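Local coordinates for protein putative O-acetylhomoserine (Thiol)-lyase (Campylobacter jejuni, PDB 4OC9) that probably transfers the aminocarboxypropyl group of O-acetylhomoserine to sulfide or a thiol, using pyridoxal 5'-phosphate as its cofactor, at residues V184-L189 / V291-H296; P192-V197 / Y333-F338. One frame throughout, in Å; residues are numbered along the deposited sequence.

Contact 1: residues V184-L189 / V291-H296; sequences VATPFL and VRIEKH
Ile293 meets Thr186, Phe188 and Leu189 where the long helix 276-309 passes the loop that follows strand 177-181 in the seven-stranded sheet of a fold-type-I pyridoxal-phosphate enzyme. The contact across is apolar and buried. With CG1 anti to the backbone N (chi1 -159°), Ile293 sends its longer branch toward the loop: Leu189 CD1 meets Ile293 CG1, part-way along the branch, at 3.6 Å, and Ile293 CD1 at its end comes 3.8 Å from Thr186 CG2. Its other branch is more loosely engaged, Ile293 CG2 being 4.3 Å from Phe188 CB. A beta-branched isoleucine suits this place because its two arms reach different loop residues at once. Phe188 and Thr186 also touch Leu289 one turn back on the same helix, while Ile293 also packs on Tyr207, the neighbour of Lys206, the lysine that carries the pyridoxal phosphate.

No hydrogen bond crosses the contact; the loop's turn is held by its own polar atoms. Leu189 N bonds to Thr186 O at 3.3 Å, and the threonine hydroxyl forms an ST turn. At a chi1 of 77° the hydroxyl sits between the backbone N and the carbonyl carbon, the methyl is left for Ile293, and Thr186 OG1 accepts from Phe188 N at 3.2 Å with an N-H...O angle of 137°.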
loop_
_atom_site.group_PDB
_atom_site.type_symbol
_atom_site.label_atom_id
_atom_site.label_comp_id
_atom_site.label_asym_id
_atom_site.label_seq_id
_atom_site.Cartn_x
_atom_site.Cartn_y
_atom_site.Cartn_z
ATOM N N VAL D 184 2.289 25.818 4.585
ATOM C CA VAL D 184 2.436 25.919 6.013
ATOM C C VAL D 184 1.182 26.324 6.799
ATOM O O VAL D 184 0.879 25.766 7.875
ATOM C CB VAL D 184 3.547 26.918 6.347
ATOM C CG1 VAL D 184 3.743 26.980 7.870
ATOM C CG2 VAL D 184 4.828 26.500 5.674
ATOM N N ALA D 185 0.460 27.313 6.310
ATOM C CA ALA D 185 -0.738 27.763 7.011
ATOM C C ALA D 185 -1.844 26.728 6.979
ATOM O O ALA D 185 -2.570 26.541 7.948
ATOM C CB ALA D 185 -1.226 29.059 6.405
ATOM N N THR D 186 -1.944 26.042 5.841
ATOM C CA THR D 186 -2.946 24.999 5.553
ATOM C C THR D 186 -4.275 25.723 5.276
ATOM O O THR D 186 -4.488 26.855 5.680
ATOM C CB THR D 186 -3.227 23.976 6.680
ATOM O OG1 THR D 186 -4.054 24.563 7.690
ATOM C CG2 THR D 186 -1.958 23.426 7.247
ATOM N N PRO D 187 -5.191 25.051 4.579
ATOM C CA PRO D 187 -6.461 25.712 4.304
ATOM C C PRO D 187 -7.280 25.972 5.560
ATOM O O PRO D 187 -8.224 26.755 5.486
ATOM C CB PRO D 187 -7.207 24.698 3.430
ATOM C CG PRO D 187 -6.151 23.798 2.878
ATOM C CD PRO D 187 -5.126 23.710 3.967
ATOM N N PHE D 188 -6.935 25.328 6.670
ATOM C CA PHE D 188 -7.684 25.527 7.900
ATOM C C PHE D 188 -7.305 26.736 8.705
ATOM O O PHE D 188 -8.056 27.117 9.592
ATOM C CB PHE D 188 -7.668 24.278 8.779
ATOM C CG PHE D 188 -8.363 23.127 8.154
ATOM C CD1 PHE D 188 -9.704 22.948 8.351
ATOM C CD2 PHE D 188 -7.664 22.243 7.336
ATOM C CE1 PHE D 188 -10.351 21.898 7.749
ATOM C CE2 PHE D 188 -8.297 21.181 6.740
ATOM C CZ PHE D 188 -9.650 21.008 6.952
ATOM N N LEU D 189 -6.167 27.342 8.433
ATOM C CA LEU D 189 -5.796 28.543 9.177
ATOM C C LEU D 189 -5.870 29.778 8.316
ATOM O O LEU D 189 -5.990 30.872 8.819
ATOM C CB LEU D 189 -4.393 28.399 9.757
ATOM C CG LEU D 189 -4.245 27.156 10.667
ATOM C CD1 LEU D 189 -2.845 27.105 11.261
ATOM C CD2 LEU D 189 -5.280 27.177 11.783
ATOM N N VAL D 291 -8.045 18.842 13.207
ATOM C CA VAL D 291 -7.721 18.628 14.622
ATOM C C VAL D 291 -6.199 18.706 14.840
ATOM O O VAL D 291 -5.722 19.343 15.782
ATOM C CB VAL D 291 -8.306 17.325 15.207
ATOM C CG1 VAL D 291 -9.823 17.349 15.125
ATOM C CG2 VAL D 291 -7.784 16.105 14.501
ATOM N N ARG D 292 -5.434 18.094 13.956
ATOM C CA ARG D 292 -3.983 18.121 14.073
ATOM C C ARG D 292 -3.333 19.504 14.031
ATOM O O ARG D 292 -2.502 19.805 14.884
ATOM C CB ARG D 292 -3.317 17.265 12.990
ATOM C CG ARG D 292 -3.624 15.805 13.144
ATOM C CD ARG D 292 -2.941 14.900 12.123
ATOM N NE ARG D 292 -3.353 15.110 10.751
ATOM C CZ ARG D 292 -2.735 15.883 9.865
ATOM N NH1 ARG D 292 -1.643 16.567 10.176
ATOM N NH2 ARG D 292 -3.213 15.968 8.638
ATOM N N ILE D 293 -3.709 20.339 13.068
ATOM C CA ILE D 293 -3.093 21.646 12.955
ATOM C C ILE D 293 -3.281 22.500 14.215
ATOM O O ILE D 293 -2.445 23.334 14.527
ATOM C CB ILE D 293 -3.560 22.387 11.687
ATOM C CG1 ILE D 293 -2.573 23.474 11.301
ATOM C CG2 ILE D 293 -4.997 22.858 11.807
ATOM C CD1 ILE D 293 -1.191 22.949 10.932
ATOM N N GLU D 294 -4.384 22.321 14.921
ATOM C CA GLU D 294 -4.606 23.074 16.156
ATOM C C GLU D 294 -3.598 22.656 17.230
ATOM O O GLU D 294 -3.053 23.514 17.920
ATOM C CB GLU D 294 -6.046 22.955 16.671
ATOM C CG GLU D 294 -7.056 23.565 15.688
ATOM C CD GLU D 294 -8.482 23.693 16.232
ATOM O OE1 GLU D 294 -8.723 23.317 17.398
ATOM O OE2 GLU D 294 -9.341 24.233 15.492
ATOM N N LYS D 295 -3.325 21.349 17.357
ATOM C CA LYS D 295 -2.348 20.877 18.341
ATOM C C LYS D 295 -0.964 21.388 17.926
ATOM O O LYS D 295 -0.163 21.821 18.750
ATOM C CB LYS D 295 -2.307 19.351 18.420
ATOM C CG LYS D 295 -1.342 18.811 19.468
ATOM C CD LYS D 295 -1.816 19.152 20.867
ATOM C CE LYS D 295 -0.875 18.668 21.979
ATOM N NZ LYS D 295 -0.654 17.203 22.098
ATOM N N HIS D 296 -0.646 21.257 16.646
ATOM C CA HIS D 296 0.634 21.736 16.188
ATOM C C HIS D 296 0.792 23.199 16.603
ATOM O O HIS D 296 1.873 23.605 17.054
ATOM C CB HIS D 296 0.797 21.694 14.665
ATOM C CG HIS D 296 1.005 20.336 14.071
ATOM N ND1 HIS D 296 2.230 19.701 14.101
ATOM C CD2 HIS D 296 0.223 19.598 13.256
ATOM C CE1 HIS D 296 2.153 18.574 13.436
ATOM N NE2 HIS D 296 0.941 18.481 12.923
#

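Contact 2: residues P192-V197 / Y333-F338; sequences PFKHGV and YFDKNF
The edge of the Tyr333 ring stands on a face of the His195 imidazole in a T-shaped stack, the planes at 89° and the centroids 4.9 Å apart. Followed outward from CB, the tyrosine first sets CG beside its own backbone N (chi1 -65°), which leads the ring across the histidine. Tyr333 CD1 then touches His195 NE2 at 3.6 Å, and Tyr333 CE1, farther out, lies 3.9 Å from His195 ND1. At the tip, OH hydrogen-bonds to Asp163 OD1 and to the backbone N of Glu165, at the start of helix 164-174. Tyrosine suits this place because its ring edge can press on the imidazole while its hydroxyl meets polar groups beyond; both rings also touch Ile164.

In the fold, the stack joins the last residue of helix 327-333 to His195, just after the short 3-10 segment 192-194, within the connection between the neighbouring parallel strands 177-181 and 199-203. His195 N bonds to Pro192 O at 2.8 Å. The imidazole's other face has Lys194 CB 4.0 Å above it, so the ring lies between lysine and tyrosine.

Nearer the surface, the extended Lys194 chain approaches Asp335, in the type I turn Phe334-Asn337. Lys194 NZ stays 4.1 Å from Asp335 OD2, too far for a salt bridge; a water accepts from Lys194 NZ at 2.9 Å and donates to that same OD2.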
loop_
_atom_site.group_PDB
_atom_site.type_symbol
_atom_site.label_atom_id
_atom_site.label_comp_id
_atom_site.label_asym_id
_atom_site.label_seq_id
_atom_site.Cartn_x
_atom_site.Cartn_y
_atom_site.Cartn_z
ATOM N N PRO D 192 -6.388 31.746 1.176
ATOM C CA PRO D 192 -5.977 32.771 0.218
ATOM C C PRO D 192 -7.027 33.158 -0.812
ATOM O O PRO D 192 -7.068 34.332 -1.225
ATOM C CB PRO D 192 -4.756 32.162 -0.448
ATOM C CG PRO D 192 -4.199 31.245 0.587
ATOM C CD PRO D 192 -5.394 30.666 1.288
ATOM N N PHE D 193 -7.874 32.237 -1.239
ATOM C CA PHE D 193 -8.896 32.614 -2.221
ATOM C C PHE D 193 -9.798 33.748 -1.745
ATOM O O PHE D 193 -10.275 34.550 -2.559
ATOM C CB PHE D 193 -9.751 31.457 -2.729
ATOM C CG PHE D 193 -8.970 30.410 -3.444
ATOM C CD1 PHE D 193 -8.080 30.770 -4.446
ATOM C CD2 PHE D 193 -9.274 29.073 -3.273
ATOM C CE1 PHE D 193 -7.392 29.822 -5.157
ATOM C CE2 PHE D 193 -8.612 28.110 -4.022
ATOM C CZ PHE D 193 -7.668 28.483 -4.960
ATOM N N LYS D 194 -10.067 33.801 -0.451
ATOM C CA LYS D 194 -10.870 34.865 0.100
ATOM C C LYS D 194 -10.266 36.198 -0.169
ATOM O O LYS D 194 -10.990 37.188 -0.225
ATOM C CB LYS D 194 -11.008 34.745 1.594
ATOM C CG LYS D 194 -12.138 33.870 2.058
ATOM C CD LYS D 194 -11.952 33.672 3.541
ATOM C CE LYS D 194 -13.194 33.017 4.136
ATOM N NZ LYS D 194 -13.094 32.943 5.613
ATOM N N HIS D 195 -8.952 36.245 -0.371
ATOM C CA HIS D 195 -8.326 37.506 -0.622
ATOM C C HIS D 195 -7.866 37.804 -2.012
ATOM O O HIS D 195 -6.939 38.589 -2.221
ATOM C CB HIS D 195 -7.209 37.685 0.376
ATOM C CG HIS D 195 -7.679 37.460 1.773
ATOM N ND1 HIS D 195 -8.449 38.372 2.442
ATOM C CD2 HIS D 195 -7.512 36.416 2.605
ATOM C CE1 HIS D 195 -8.732 37.898 3.640
ATOM N NE2 HIS D 195 -8.159 36.722 3.768
ATOM N N GLY D 196 -8.534 37.186 -2.981
ATOM C CA GLY D 196 -8.219 37.415 -4.389
ATOM C C GLY D 196 -7.170 36.560 -5.084
ATOM O O GLY D 196 -6.864 36.797 -6.255
ATOM N N VAL D 197 -6.610 35.575 -4.388
ATOM C CA VAL D 197 -5.612 34.721 -5.031
ATOM C C VAL D 197 -6.298 33.910 -6.140
ATOM O O VAL D 197 -7.443 33.513 -6.011
ATOM C CB VAL D 197 -4.875 33.821 -4.024
ATOM C CG1 VAL D 197 -4.079 32.724 -4.718
ATOM C CG2 VAL D 197 -3.986 34.664 -3.134
ATOM N N TYR D 333 -5.088 38.323 8.882
ATOM C CA TYR D 333 -5.456 37.195 8.028
ATOM C C TYR D 333 -5.778 35.838 8.665
ATOM O O TYR D 333 -6.427 35.011 8.020
ATOM C CB TYR D 333 -4.389 36.987 6.994
ATOM C CG TYR D 333 -4.261 38.125 6.030
ATOM C CD1 TYR D 333 -5.145 38.248 4.976
ATOM C CD2 TYR D 333 -3.216 39.030 6.113
ATOM C CE1 TYR D 333 -5.039 39.283 4.073
ATOM C CE2 TYR D 333 -3.097 40.050 5.209
ATOM C CZ TYR D 333 -4.014 40.172 4.178
ATOM O OH TYR D 333 -3.877 41.205 3.246
ATOM N N PHE D 334 -5.370 35.596 9.906
ATOM C CA PHE D 334 -5.630 34.281 10.580
ATOM C C PHE D 334 -6.809 34.346 11.563
ATOM O O PHE D 334 -6.646 34.775 12.705
ATOM C CB PHE D 334 -4.348 33.811 11.253
ATOM C CG PHE D 334 -3.263 33.431 10.293
ATOM C CD1 PHE D 334 -2.567 34.395 9.589
ATOM C CD2 PHE D 334 -2.879 32.123 10.156
ATOM C CE1 PHE D 334 -1.550 34.054 8.727
ATOM C CE2 PHE D 334 -1.850 31.774 9.296
ATOM C CZ PHE D 334 -1.185 32.744 8.576
ATOM N N ASP D 335 -7.988 33.926 11.097
ATOM C CA ASP D 335 -9.212 33.980 11.894
ATOM C C ASP D 335 -9.261 33.153 13.185
ATOM O O ASP D 335 -9.865 33.605 14.167
ATOM C CB ASP D 335 -10.433 33.698 11.020
ATOM C CG ASP D 335 -10.655 34.767 9.933
ATOM O OD1 ASP D 335 -9.952 35.801 9.919
ATOM O OD2 ASP D 335 -11.570 34.564 9.087
ATOM N N LYS D 336 -8.661 31.960 13.181
ATOM C CA LYS D 336 -8.654 31.083 14.369
ATOM C C LYS D 336 -7.519 31.263 15.413
ATOM O O LYS D 336 -7.338 30.503 16.381
ATOM C CB LYS D 336 -8.673 29.629 13.919
ATOM C CG LYS D 336 -10.004 29.142 13.372
ATOM C CD LYS D 336 -9.941 27.657 13.056
ATOM C CE LYS D 336 -11.287 26.968 12.644
ATOM N NZ LYS D 336 -12.175 27.655 11.653
ATOM N N ASN D 337 -6.758 32.303 15.211
ATOM C CA ASN D 337 -5.648 32.638 16.078
ATOM C C ASN D 337 -4.616 31.513 16.320
ATOM O O ASN D 337 -4.169 31.286 17.445
ATOM C CB ASN D 337 -6.120 33.218 17.406
ATOM C CG ASN D 337 -5.035 34.034 18.084
ATOM O OD1 ASN D 337 -4.369 34.845 17.441
ATOM N ND2 ASN D 337 -4.883 33.853 19.385
ATOM N N PHE D 338 -4.346 30.729 15.279
ATOM C CA PHE D 338 -3.374 29.641 15.309
ATOM C C PHE D 338 -2.435 29.978 14.182
ATOM O O PHE D 338 -2.872 30.367 13.120
ATOM C CB PHE D 338 -3.988 28.255 15.115
ATOM C CG PHE D 338 -4.896 27.799 16.240
ATOM C CD1 PHE D 338 -4.378 27.532 17.493
ATOM C CD2 PHE D 338 -6.221 27.471 15.990
ATOM C CE1 PHE D 338 -5.186 27.100 18.520
ATOM C CE2 PHE D 338 -7.033 26.999 17.000
ATOM C CZ PHE D 338 -6.515 26.818 18.269
HETATM O O HOH W 1 -10.811 34.376 6.756
#

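How the contacts relate
From the N terminus, the chain leaves strand 177-181, runs through 184-189 and then 192-197, and returns to the sheet as strand 199-203. One connection thus supplies the first segment of both contacts. Contact 1 closes a loop of 101 intervening residues when helix 276-309 arrives at 291-296; contact 2 closes one of 135 residues at 333-338, after helix 327-333. The segments alternate, so the two loops cross. The centres lie 12 Å apart, and Phe338 bridges them, with Phe338 CB 3.7 Å from Leu189 CD2 and Phe338 CE2 3.7 Å from Glu294 CG. Together the contacts tie the large sheet's connection to the long helix and to the turn that leads into strand 342-346 of the smaller sheet.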